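Dihydroorotase (Saccharomyces cerevisiae S288C, PDB 6L0A) catalyses the zinc-dependent, reversible interconversion of N-carbamoyl-L-aspartate and dihydroorotate, the third step of de novo pyrimidine biosynthesis. Local coordinates at residues V133-G138 against K175-H180; E179-E184 against V205-T210; C11-H16 against Y252-S257. One frame throughout, in Å; residues are numbered along the deposited sequence.

Contact 1. Residues V133-G138 against K175-H180; sequences VLNLHG and KIILEH. With ZN (zinc ion), chain L.
Strands 133-136 and 175-178 form the parallel pair of a beta-alpha-beta unit closed by helix 156-170, and their C-terminal ends deliver two histidines to one zinc ion. The short strand axes run 4.7 Å apart at 19°. The ladder alternates between partners: L134 N donates to K175 O, I177 N to L134 O, L136 N to I177 O, and E179 N to L136 O. L136 CD1 meets I176 CG2 at 3.6 Å on the face covered by helix 156-170. On the other face V133 CG1 touches I177 CD1, and N135 ND2 gives a 2.8 Å bond to E179 OE2 on its anti side, 24° out of the carboxylate plane; Y39 and Y312 also bond the N135 amide. Beyond the strands, H137 ND1 (2.4 Å) and H180 NE2 (2.1 Å) bind the zinc. H180 turns the CE1 edge of its ring toward the H137 face, planes 73° apart, in an offset edge-to-face pair. E139 bonds H137 NE2, which probably fixes that ring's rotation. Metal ligands at the C-terminal ends of parallel strands are typical of the amidohydrolase TIM barrel.

Contact 2. Residues E179-E184 against V205-T210; sequences EHCTSE and VAATLT. With ZN (zinc ion), chain L.
The backbone of 179-184 leaves its strand and passes beside strand 205-209 with E179 CA 4.9 Å from T208 CA, and C181 N donates to T208 O at 3.1 Å. This is the C-terminal rim of the amidohydrolase TIM barrel, where the segment that follows one strand lies against the next strand and carries a zinc ligand. T208 is the hub of the contact. Its OG1 sits between the backbone N and the carbonyl carbon (chi1 54°), a rotation that aims the hydroxyl at the neighbouring segment, where it does two jobs. It donates to E179 OE1 at 2.7 Å, arriving from above the carboxylate plane, 49° out of it, and it accepts from H180 N at 2.9 Å with an N-H...O angle of 153°. One hydroxyl therefore ties a buried carboxylate to the peptide of the metal-binding histidine. E179 OE1 also accepts from H14 ND1, so E179 is second-shell to the other zinc, and T208, which holds E179, stands one shell farther out.

Behind the H180 ring, the CB of H180 packs on T210 CG2 at 3.5 Å, while T210 OG1 is bonded to H213. The next residue brings apolar contacts: C181 SG lies against A207 CB at 3.5 Å, and C181 CB faces L209 CD2. Farther along, S183 is the N-cap of helix 184-193, its OG accepting from A186 N. A water completes the join by bridging the two backbones, donating to C181 O at 2.8 Å and accepting from T210 N at 2.9 Å.

Contact 3. Residues C11-H16 against Y252-S257; sequences CDMHVH and YFFFGS. With ZN (zinc ion), chain K; LMR ((2S)-2-hydroxybutanedioic acid), chain M.
Across this contact the CB of H14 rests on G256 CA at 3.8 Å, and the H14 ring, its rotation probably set by E179, leads from there to the zinc. H14 NE2 and H16 NE2 bind that ion at 2.1 and 2.2 Å, with D258, K98 and malate O1A completing the site. Malate also lies over one face of the H16 ring, its O4B 3.1 Å from H16 CE1.

The backbone beneath the histidines is held by D12. With its CG anti to the backbone N (chi1 175°), the carboxylate reaches S257. OD1 accepts from S257 N at 2.6 Å and from H14 N at 3.2 Å, the two donors coming from opposite faces of its plane; the second bond makes an Asx turn. OD2 receives S257 OG at 2.5 Å on its syn lone pair, and Q280 bonds the same oxygen. An alanine here would remove both carboxylate oxygens, and S257 N and H14 N would probably lose this shared acceptor, leaving the turn that carries H14 less firmly placed.

M13 N donates to F255 O in a nearly straight bond (174°), and M13 CG touches F254 CE2. The chain bends at M13, between the two short strands. Strand 11-15 is an outer member of a parallel sheet, bonded to strand 37-40, while strand 253-255 borders 205-209; helix 300-312 touches M13 through Y312, F254 through F307, and F255 through F303 and V304.

In the fold
All three contacts are buried, none at the surface. Contacts 1 and 2 share E179 and H180, and their strands 133-136, 175-178 and 205-209 are successive in one parallel sheet, which strand 253-255 of contact 3 continues. Contact 3 joins that sheet to the strand-11-15 sheet, and contacts 1 and 2 are nested inside this loop. Chemistry follows position: contact 1 is a regular ladder, apolar on the L134/L136/I176 face and partly polar on the N135 face, ending in two zinc-binding histidines; contact 2 relies on a threonine hydroxyl and a bridging water past the end of strand 175-178, and contact 3 on an aspartate. E179, beside H180, also reaches H14, so all three converge on the binuclear zinc centre.

Contact 1. Residues V133-G138 against K175-H180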
loop_
_atom_site.group_PDB
_atom_site.type_symbol
_atom_site.label_atom_id
_atom_site.label_comp_id
_atom_site.label_asym_id
_atom_site.label_seq_id
_atom_site.Cartn_x
_atom_site.Cartn_y
_atom_site.Cartn_z
ATOM N N VAL C 133 3.586 -6.823 -31.976
ATOM C CA VAL C 133 3.828 -5.853 -30.908
ATOM C C VAL C 133 4.382 -6.591 -29.699
ATOM O O VAL C 133 3.887 -7.659 -29.345
ATOM C CB VAL C 133 2.531 -5.101 -30.550
ATOM C CG1 VAL C 133 2.743 -4.223 -29.314
ATOM C CG2 VAL C 133 2.034 -4.283 -31.744
ATOM N N LEU C 134 5.418 -6.043 -29.069
ATOM C CA LEU C 134 5.931 -6.605 -27.823
ATOM C C LEU C 134 5.374 -5.757 -26.683
ATOM O O LEU C 134 5.713 -4.579 -26.569
ATOM C CB LEU C 134 7.459 -6.624 -27.807
ATOM C CG LEU C 134 8.089 -7.005 -26.465
ATOM C CD1 LEU C 134 7.718 -8.438 -26.076
ATOM C CD2 LEU C 134 9.612 -6.816 -26.505
ATOM N N ASN C 135 4.508 -6.354 -25.859
ATOM C CA ASN C 135 3.888 -5.678 -24.724
ATOM C C ASN C 135 4.685 -5.990 -23.468
ATOM O O ASN C 135 4.880 -7.156 -23.137
ATOM C CB ASN C 135 2.449 -6.144 -24.533
ATOM C CG ASN C 135 1.660 -6.143 -25.823
ATOM O OD1 ASN C 135 1.548 -7.167 -26.495
ATOM N ND2 ASN C 135 1.076 -5.006 -26.149
ATOM N N LEU C 136 5.103 -4.956 -22.751
ATOM C CA LEU C 136 5.934 -5.129 -21.573
ATOM C C LEU C 136 5.165 -4.692 -20.331
ATOM O O LEU C 136 4.684 -3.559 -20.271
ATOM C CB LEU C 136 7.219 -4.318 -21.705
ATOM C CG LEU C 136 8.112 -4.670 -22.898
ATOM C CD1 LEU C 136 9.264 -3.697 -22.978
ATOM C CD2 LEU C 136 8.610 -6.112 -22.768
ATOM N N HIS C 137 5.039 -5.590 -19.361
ATOM C CA HIS C 137 4.762 -5.187 -17.986
ATOM C C HIS C 137 6.103 -4.746 -17.426
ATOM O O HIS C 137 6.920 -5.571 -17.011
ATOM C CB HIS C 137 4.158 -6.325 -17.169
ATOM C CG HIS C 137 3.781 -5.916 -15.781
ATOM N ND1 HIS C 137 2.487 -5.996 -15.302
ATOM C CD2 HIS C 137 4.527 -5.404 -14.771
ATOM C CE1 HIS C 137 2.457 -5.563 -14.054
ATOM N NE2 HIS C 137 3.680 -5.197 -13.706
ATOM N N GLY C 138 6.366 -3.446 -17.487
ATOM C CA GLY C 138 7.691 -2.958 -17.179
ATOM C C GLY C 138 7.973 -2.745 -15.704
ATOM O O GLY C 138 8.006 -1.602 -15.240
ATOM N N LYS C 175 7.674 -2.822 -32.756
ATOM C CA LYS C 175 6.716 -2.049 -31.977
ATOM C C LYS C 175 6.714 -2.560 -30.540
ATOM O O LYS C 175 6.543 -3.760 -30.297
ATOM C CB LYS C 175 5.319 -2.155 -32.595
ATOM C CG LYS C 175 5.153 -1.338 -33.875
ATOM C CD LYS C 175 3.701 -1.283 -34.344
ATOM C CE LYS C 175 3.307 -2.508 -35.168
ATOM N NZ LYS C 175 1.916 -2.402 -35.723
ATOM N N ILE C 176 6.945 -1.659 -29.589
ATOM C CA ILE C 176 7.028 -2.011 -28.176
ATOM C C ILE C 176 6.106 -1.086 -27.398
ATOM O O ILE C 176 6.091 0.129 -27.627
ATOM C CB ILE C 176 8.468 -1.902 -27.637
ATOM C CG1 ILE C 176 9.417 -2.842 -28.372
ATOM C CG2 ILE C 176 8.518 -2.201 -26.137
ATOM C CD1 ILE C 176 10.877 -2.614 -27.991
ATOM N N ILE C 177 5.346 -1.649 -26.469
ATOM C CA ILE C 177 4.492 -0.848 -25.607
ATOM C C ILE C 177 4.915 -1.048 -24.164
ATOM O O ILE C 177 4.980 -2.182 -23.678
ATOM C CB ILE C 177 3.002 -1.192 -25.770
ATOM C CG1 ILE C 177 2.550 -0.979 -27.215
ATOM C CG2 ILE C 177 2.168 -0.317 -24.821
ATOM C CD1 ILE C 177 1.101 -1.345 -27.453
ATOM N N LEU C 178 5.182 0.054 -23.480
ATOM C CA LEU C 178 5.295 0.034 -22.026
ATOM C C LEU C 178 3.874 0.117 -21.482
ATOM O O LEU C 178 3.272 1.189 -21.445
ATOM C CB LEU C 178 6.168 1.187 -21.543
ATOM C CG LEU C 178 6.516 1.201 -20.046
ATOM C CD1 LEU C 178 7.219 -0.076 -19.592
ATOM C CD2 LEU C 178 7.352 2.426 -19.706
ATOM N N GLU C 179 3.320 -1.032 -21.096
ATOM C CA GLU C 179 1.930 -1.097 -20.681
ATOM C C GLU C 179 1.725 -0.382 -19.346
ATOM O O GLU C 179 2.636 -0.285 -18.523
ATOM C CB GLU C 179 1.478 -2.557 -20.562
ATOM C CG GLU C 179 1.521 -3.342 -21.881
ATOM C CD GLU C 179 0.457 -2.885 -22.864
ATOM O OE1 GLU C 179 -0.532 -2.277 -22.411
ATOM O OE2 GLU C 179 0.594 -3.135 -24.090
ATOM N N HIS C 180 0.499 0.103 -19.142
ATOM C CA HIS C 180 0.053 0.765 -17.914
ATOM C C HIS C 180 1.147 1.504 -17.151
ATOM O O HIS C 180 1.515 1.101 -16.036
ATOM C CB HIS C 180 -0.650 -0.248 -16.986
ATOM C CG HIS C 180 0.026 -1.585 -16.870
ATOM N ND1 HIS C 180 1.364 -1.730 -16.571
ATOM C CD2 HIS C 180 -0.472 -2.841 -16.978
ATOM C CE1 HIS C 180 1.665 -3.017 -16.523
ATOM N NE2 HIS C 180 0.569 -3.714 -16.766
HETATM ZN ZN ZN L . 0.205 -5.577 -15.783
HETATM O O HOH W 1 4.509 -1.638 -17.346
#

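Contact 2. Residues E179-E184 against V205-T210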
loop_
_atom_site.group_PDB
_atom_site.type_symbol
_atom_site.label_atom_id
_atom_site.label_comp_id
_atom_site.label_asym_id
_atom_site.label_seq_id
_atom_site.Cartn_x
_atom_site.Cartn_y
_atom_site.Cartn_z
ATOM N N GLU C 179 3.320 -1.032 -21.096
ATOM C CA GLU C 179 1.930 -1.097 -20.681
ATOM C C GLU C 179 1.725 -0.382 -19.346
ATOM O O GLU C 179 2.636 -0.285 -18.523
ATOM C CB GLU C 179 1.478 -2.557 -20.562
ATOM C CG GLU C 179 1.521 -3.342 -21.881
ATOM C CD GLU C 179 0.457 -2.885 -22.864
ATOM O OE1 GLU C 179 -0.532 -2.277 -22.411
ATOM O OE2 GLU C 179 0.594 -3.135 -24.090
ATOM N N HIS C 180 0.499 0.103 -19.142
ATOM C CA HIS C 180 0.053 0.765 -17.914
ATOM C C HIS C 180 1.147 1.504 -17.151
ATOM O O HIS C 180 1.515 1.101 -16.036
ATOM C CB HIS C 180 -0.650 -0.248 -16.986
ATOM C CG HIS C 180 0.026 -1.585 -16.870
ATOM N ND1 HIS C 180 1.364 -1.730 -16.571
ATOM C CD2 HIS C 180 -0.472 -2.841 -16.978
ATOM C CE1 HIS C 180 1.665 -3.017 -16.523
ATOM N NE2 HIS C 180 0.569 -3.714 -16.766
ATOM N N CYS C 181 1.660 2.592 -17.735
ATOM C CA CYS C 181 2.661 3.407 -17.051
ATOM C C CYS C 181 2.087 4.005 -15.781
ATOM O O CYS C 181 0.921 4.430 -15.743
ATOM C CB CYS C 181 3.169 4.539 -17.943
ATOM S SG CYS C 181 4.271 3.996 -19.246
ATOM N N THR C 182 2.925 4.087 -14.746
ATOM C CA THR C 182 2.461 4.630 -13.482
ATOM C C THR C 182 3.339 5.722 -12.901
ATOM O O THR C 182 2.971 6.280 -11.869
ATOM C CB THR C 182 2.330 3.512 -12.442
ATOM O OG1 THR C 182 3.608 2.874 -12.291
ATOM C CG2 THR C 182 1.293 2.512 -12.881
ATOM N N SER C 183 4.487 6.031 -13.507
ATOM C CA SER C 183 5.445 6.941 -12.894
ATOM C C SER C 183 5.793 8.087 -13.831
ATOM O O SER C 183 5.795 7.933 -15.056
ATOM C CB SER C 183 6.724 6.208 -12.499
ATOM O OG SER C 183 7.439 5.787 -13.645
ATOM N N GLU C 184 6.083 9.247 -13.237
ATOM C CA GLU C 184 6.599 10.365 -14.019
ATOM C C GLU C 184 7.863 9.970 -14.760
ATOM O O GLU C 184 8.076 10.392 -15.907
ATOM C CB GLU C 184 6.870 11.572 -13.117
ATOM C CG GLU C 184 7.465 12.731 -13.889
ATOM C CD GLU C 184 7.773 13.937 -13.032
ATOM O OE1 GLU C 184 8.387 13.764 -11.960
ATOM O OE2 GLU C 184 7.390 15.054 -13.433
ATOM N N VAL C 205 7.580 3.109 -30.084
ATOM C CA VAL C 205 7.483 2.785 -28.668
ATOM C C VAL C 205 6.358 3.626 -28.102
ATOM O O VAL C 205 6.423 4.861 -28.130
ATOM C CB VAL C 205 8.804 3.047 -27.932
ATOM C CG1 VAL C 205 8.630 2.804 -26.435
ATOM C CG2 VAL C 205 9.895 2.141 -28.507
ATOM N N ALA C 206 5.308 2.964 -27.630
ATOM C CA ALA C 206 4.168 3.642 -27.045
ATOM C C ALA C 206 4.008 3.189 -25.600
ATOM O O ALA C 206 4.727 2.315 -25.117
ATOM C CB ALA C 206 2.893 3.372 -27.843
ATOM N N ALA C 207 3.061 3.818 -24.919
ATOM C CA ALA C 207 2.714 3.471 -23.552
ATOM C C ALA C 207 1.204 3.514 -23.442
ATOM O O ALA C 207 0.561 4.388 -24.031
ATOM C CB ALA C 207 3.345 4.436 -22.544
ATOM N N THR C 208 0.632 2.556 -22.728
ATOM C CA THR C 208 -0.792 2.627 -22.448
ATOM C C THR C 208 -1.004 3.205 -21.052
ATOM O O THR C 208 -0.144 3.098 -20.176
ATOM C CB THR C 208 -1.467 1.261 -22.572
ATOM O OG1 THR C 208 -0.795 0.302 -21.739
ATOM C CG2 THR C 208 -1.478 0.783 -24.050
ATOM N N LEU C 209 -2.141 3.871 -20.872
ATOM C CA LEU C 209 -2.537 4.397 -19.574
ATOM C C LEU C 209 -3.898 3.829 -19.219
ATOM O O LEU C 209 -4.787 3.751 -20.071
ATOM C CB LEU C 209 -2.572 5.928 -19.581
ATOM C CG LEU C 209 -1.219 6.576 -19.908
ATOM C CD1 LEU C 209 -1.403 8.066 -20.179
ATOM C CD2 LEU C 209 -0.214 6.355 -18.774
ATOM N N THR C 210 -4.048 3.399 -17.970
ATOM C CA THR C 210 -5.288 2.817 -17.501
ATOM C C THR C 210 -6.246 3.912 -17.067
ATOM O O THR C 210 -5.877 5.080 -16.933
ATOM C CB THR C 210 -5.051 1.901 -16.308
ATOM O OG1 THR C 210 -4.662 2.712 -15.188
ATOM C CG2 THR C 210 -3.963 0.875 -16.613
HETATM ZN ZN ZN L . 0.205 -5.577 -15.783
HETATM O O HOH W 2 -1.579 3.331 -16.370
#

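Contact 3. Residues C11-H16 against Y252-S257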
loop_
_atom_site.group_PDB
_atom_site.type_symbol
_atom_site.label_atom_id
_atom_site.label_comp_id
_atom_site.label_asym_id
_atom_site.label_seq_id
_atom_site.Cartn_x
_atom_site.Cartn_y
_atom_site.Cartn_z
ATOM N N CYS C 11 -11.020 1.657 -28.760
ATOM C CA CYS C 11 -10.199 0.493 -28.456
ATOM C C CYS C 11 -9.675 0.554 -27.024
ATOM O O CYS C 11 -9.273 1.611 -26.527
ATOM C CB CYS C 11 -9.017 0.349 -29.410
ATOM S SG CYS C 11 -8.057 1.816 -29.707
ATOM N N ASP C 12 -9.672 -0.606 -26.383
ATOM C CA ASP C 12 -9.019 -0.819 -25.091
ATOM C C ASP C 12 -7.917 -1.835 -25.356
ATOM O O ASP C 12 -8.185 -3.020 -25.584
ATOM C CB ASP C 12 -10.025 -1.306 -24.050
ATOM C CG ASP C 12 -9.378 -1.661 -22.727
ATOM O OD1 ASP C 12 -8.138 -1.539 -22.601
ATOM O OD2 ASP C 12 -10.125 -2.064 -21.818
ATOM N N MET C 13 -6.677 -1.371 -25.358
ATOM C CA MET C 13 -5.585 -2.231 -25.786
ATOM C C MET C 13 -4.950 -3.010 -24.631
ATOM O O MET C 13 -3.775 -3.399 -24.722
ATOM C CB MET C 13 -4.554 -1.400 -26.546
ATOM C CG MET C 13 -5.110 -0.879 -27.905
ATOM S SD MET C 13 -6.053 -2.114 -28.850
ATOM C CE MET C 13 -6.018 -1.349 -30.486
ATOM N N HIS C 14 -5.710 -3.310 -23.573
ATOM C CA HIS C 14 -5.165 -4.104 -22.463
ATOM C C HIS C 14 -6.329 -4.638 -21.616
ATOM O O HIS C 14 -6.731 -4.000 -20.646
ATOM C CB HIS C 14 -4.216 -3.264 -21.625
ATOM C CG HIS C 14 -3.321 -4.072 -20.736
ATOM N ND1 HIS C 14 -1.967 -3.838 -20.634
ATOM C CD2 HIS C 14 -3.585 -5.117 -19.913
ATOM C CE1 HIS C 14 -1.437 -4.699 -19.782
ATOM N NE2 HIS C 14 -2.397 -5.483 -19.326
ATOM N N VAL C 15 -6.834 -5.823 -21.975
ATOM C CA VAL C 15 -8.064 -6.370 -21.395
ATOM C C VAL C 15 -7.799 -7.761 -20.837
ATOM O O VAL C 15 -7.172 -8.591 -21.503
ATOM C CB VAL C 15 -9.205 -6.427 -22.437
ATOM C CG1 VAL C 15 -10.395 -7.208 -21.898
ATOM C CG2 VAL C 15 -9.644 -5.019 -22.821
ATOM N N HIS C 16 -8.300 -8.026 -19.625
ATOM C CA HIS C 16 -8.365 -9.371 -19.062
ATOM C C HIS C 16 -9.819 -9.821 -18.995
ATOM O O HIS C 16 -10.647 -9.149 -18.365
ATOM C CB HIS C 16 -7.751 -9.412 -17.652
ATOM C CG HIS C 16 -6.286 -9.094 -17.613
ATOM N ND1 HIS C 16 -5.309 -10.054 -17.774
ATOM C CD2 HIS C 16 -5.635 -7.918 -17.437
ATOM C CE1 HIS C 16 -4.118 -9.480 -17.704
ATOM N NE2 HIS C 16 -4.288 -8.183 -17.500
ATOM N N TYR C 252 1.756 8.693 -28.844
ATOM C CA TYR C 252 2.438 7.585 -28.194
ATOM C C TYR C 252 1.877 7.281 -26.806
ATOM O O TYR C 252 2.496 6.514 -26.054
ATOM C CB TYR C 252 3.946 7.844 -28.116
ATOM C CG TYR C 252 4.356 9.282 -27.850
ATOM C CD1 TYR C 252 4.630 10.155 -28.900
ATOM C CD2 TYR C 252 4.498 9.755 -26.551
ATOM C CE1 TYR C 252 5.022 11.463 -28.661
ATOM C CE2 TYR C 252 4.889 11.064 -26.301
ATOM C CZ TYR C 252 5.152 11.910 -27.359
ATOM O OH TYR C 252 5.541 13.211 -27.111
ATOM N N PHE C 253 0.721 7.855 -26.458
ATOM C CA PHE C 253 -0.042 7.474 -25.271
ATOM C C PHE C 253 -1.457 7.133 -25.714
ATOM O O PHE C 253 -2.081 7.914 -26.439
ATOM C CB PHE C 253 -0.082 8.600 -24.218
ATOM C CG PHE C 253 1.272 9.025 -23.712
ATOM C CD1 PHE C 253 2.065 8.151 -22.990
ATOM C CD2 PHE C 253 1.740 10.314 -23.938
ATOM C CE1 PHE C 253 3.311 8.541 -22.526
ATOM C CE2 PHE C 253 2.982 10.710 -23.464
ATOM C CZ PHE C 253 3.765 9.824 -22.759
ATOM N N PHE C 254 -1.964 5.970 -25.307
ATOM C CA PHE C 254 -3.359 5.658 -25.582
ATOM C C PHE C 254 -3.885 4.706 -24.519
ATOM O O PHE C 254 -3.148 4.254 -23.642
ATOM C CB PHE C 254 -3.563 5.107 -27.013
ATOM C CG PHE C 254 -2.638 3.981 -27.405
ATOM C CD1 PHE C 254 -1.481 4.236 -28.124
ATOM C CD2 PHE C 254 -2.962 2.660 -27.111
ATOM C CE1 PHE C 254 -0.644 3.197 -28.525
ATOM C CE2 PHE C 254 -2.129 1.620 -27.507
ATOM C CZ PHE C 254 -0.969 1.892 -28.214
ATOM N N PHE C 255 -5.185 4.428 -24.601
ATOM C CA PHE C 255 -5.923 3.775 -23.527
ATOM C C PHE C 255 -5.697 2.272 -23.527
ATOM O O PHE C 255 -5.912 1.602 -24.543
ATOM C CB PHE C 255 -7.416 4.057 -23.682
ATOM C CG PHE C 255 -8.288 3.403 -22.647
ATOM C CD1 PHE C 255 -8.028 3.559 -21.296
ATOM C CD2 PHE C 255 -9.403 2.661 -23.035
ATOM C CE1 PHE C 255 -8.858 2.975 -20.351
ATOM C CE2 PHE C 255 -10.241 2.083 -22.097
ATOM C CZ PHE C 255 -9.966 2.246 -20.747
ATOM N N GLY C 256 -5.292 1.743 -22.375
ATOM C CA GLY C 256 -5.363 0.312 -22.123
ATOM C C GLY C 256 -5.832 0.151 -20.695
ATOM O O GLY C 256 -5.138 0.598 -19.779
ATOM N N SER C 257 -7.006 -0.435 -20.481
ATOM C CA SER C 257 -7.607 -0.365 -19.151
ATOM C C SER C 257 -6.841 -1.196 -18.133
ATOM O O SER C 257 -6.813 -0.853 -16.944
ATOM C CB SER C 257 -9.059 -0.840 -19.200
ATOM O OG SER C 257 -9.139 -2.220 -19.508
HETATM ZN ZN ZN K . -2.844 -6.570 -17.524
HETATM C C1 LMR M . -1.667 -7.045 -14.078
HETATM O O1A LMR M . -1.864 -6.464 -15.178
HETATM O O1B LMR M . -0.585 -6.805 -13.503
HETATM C C2 LMR M . -2.681 -8.024 -13.442
HETATM O O2 LMR M . -3.210 -7.636 -12.188
HETATM C C3 LMR M . -3.921 -8.095 -14.269
HETATM C C4 LMR M . -4.443 -9.446 -13.839
HETATM O O4A LMR M . -4.882 -9.671 -12.658
HETATM O O4B LMR M . -4.380 -10.300 -14.733
HETATM O O HOH W 3 -6.698 2.687 -27.001
#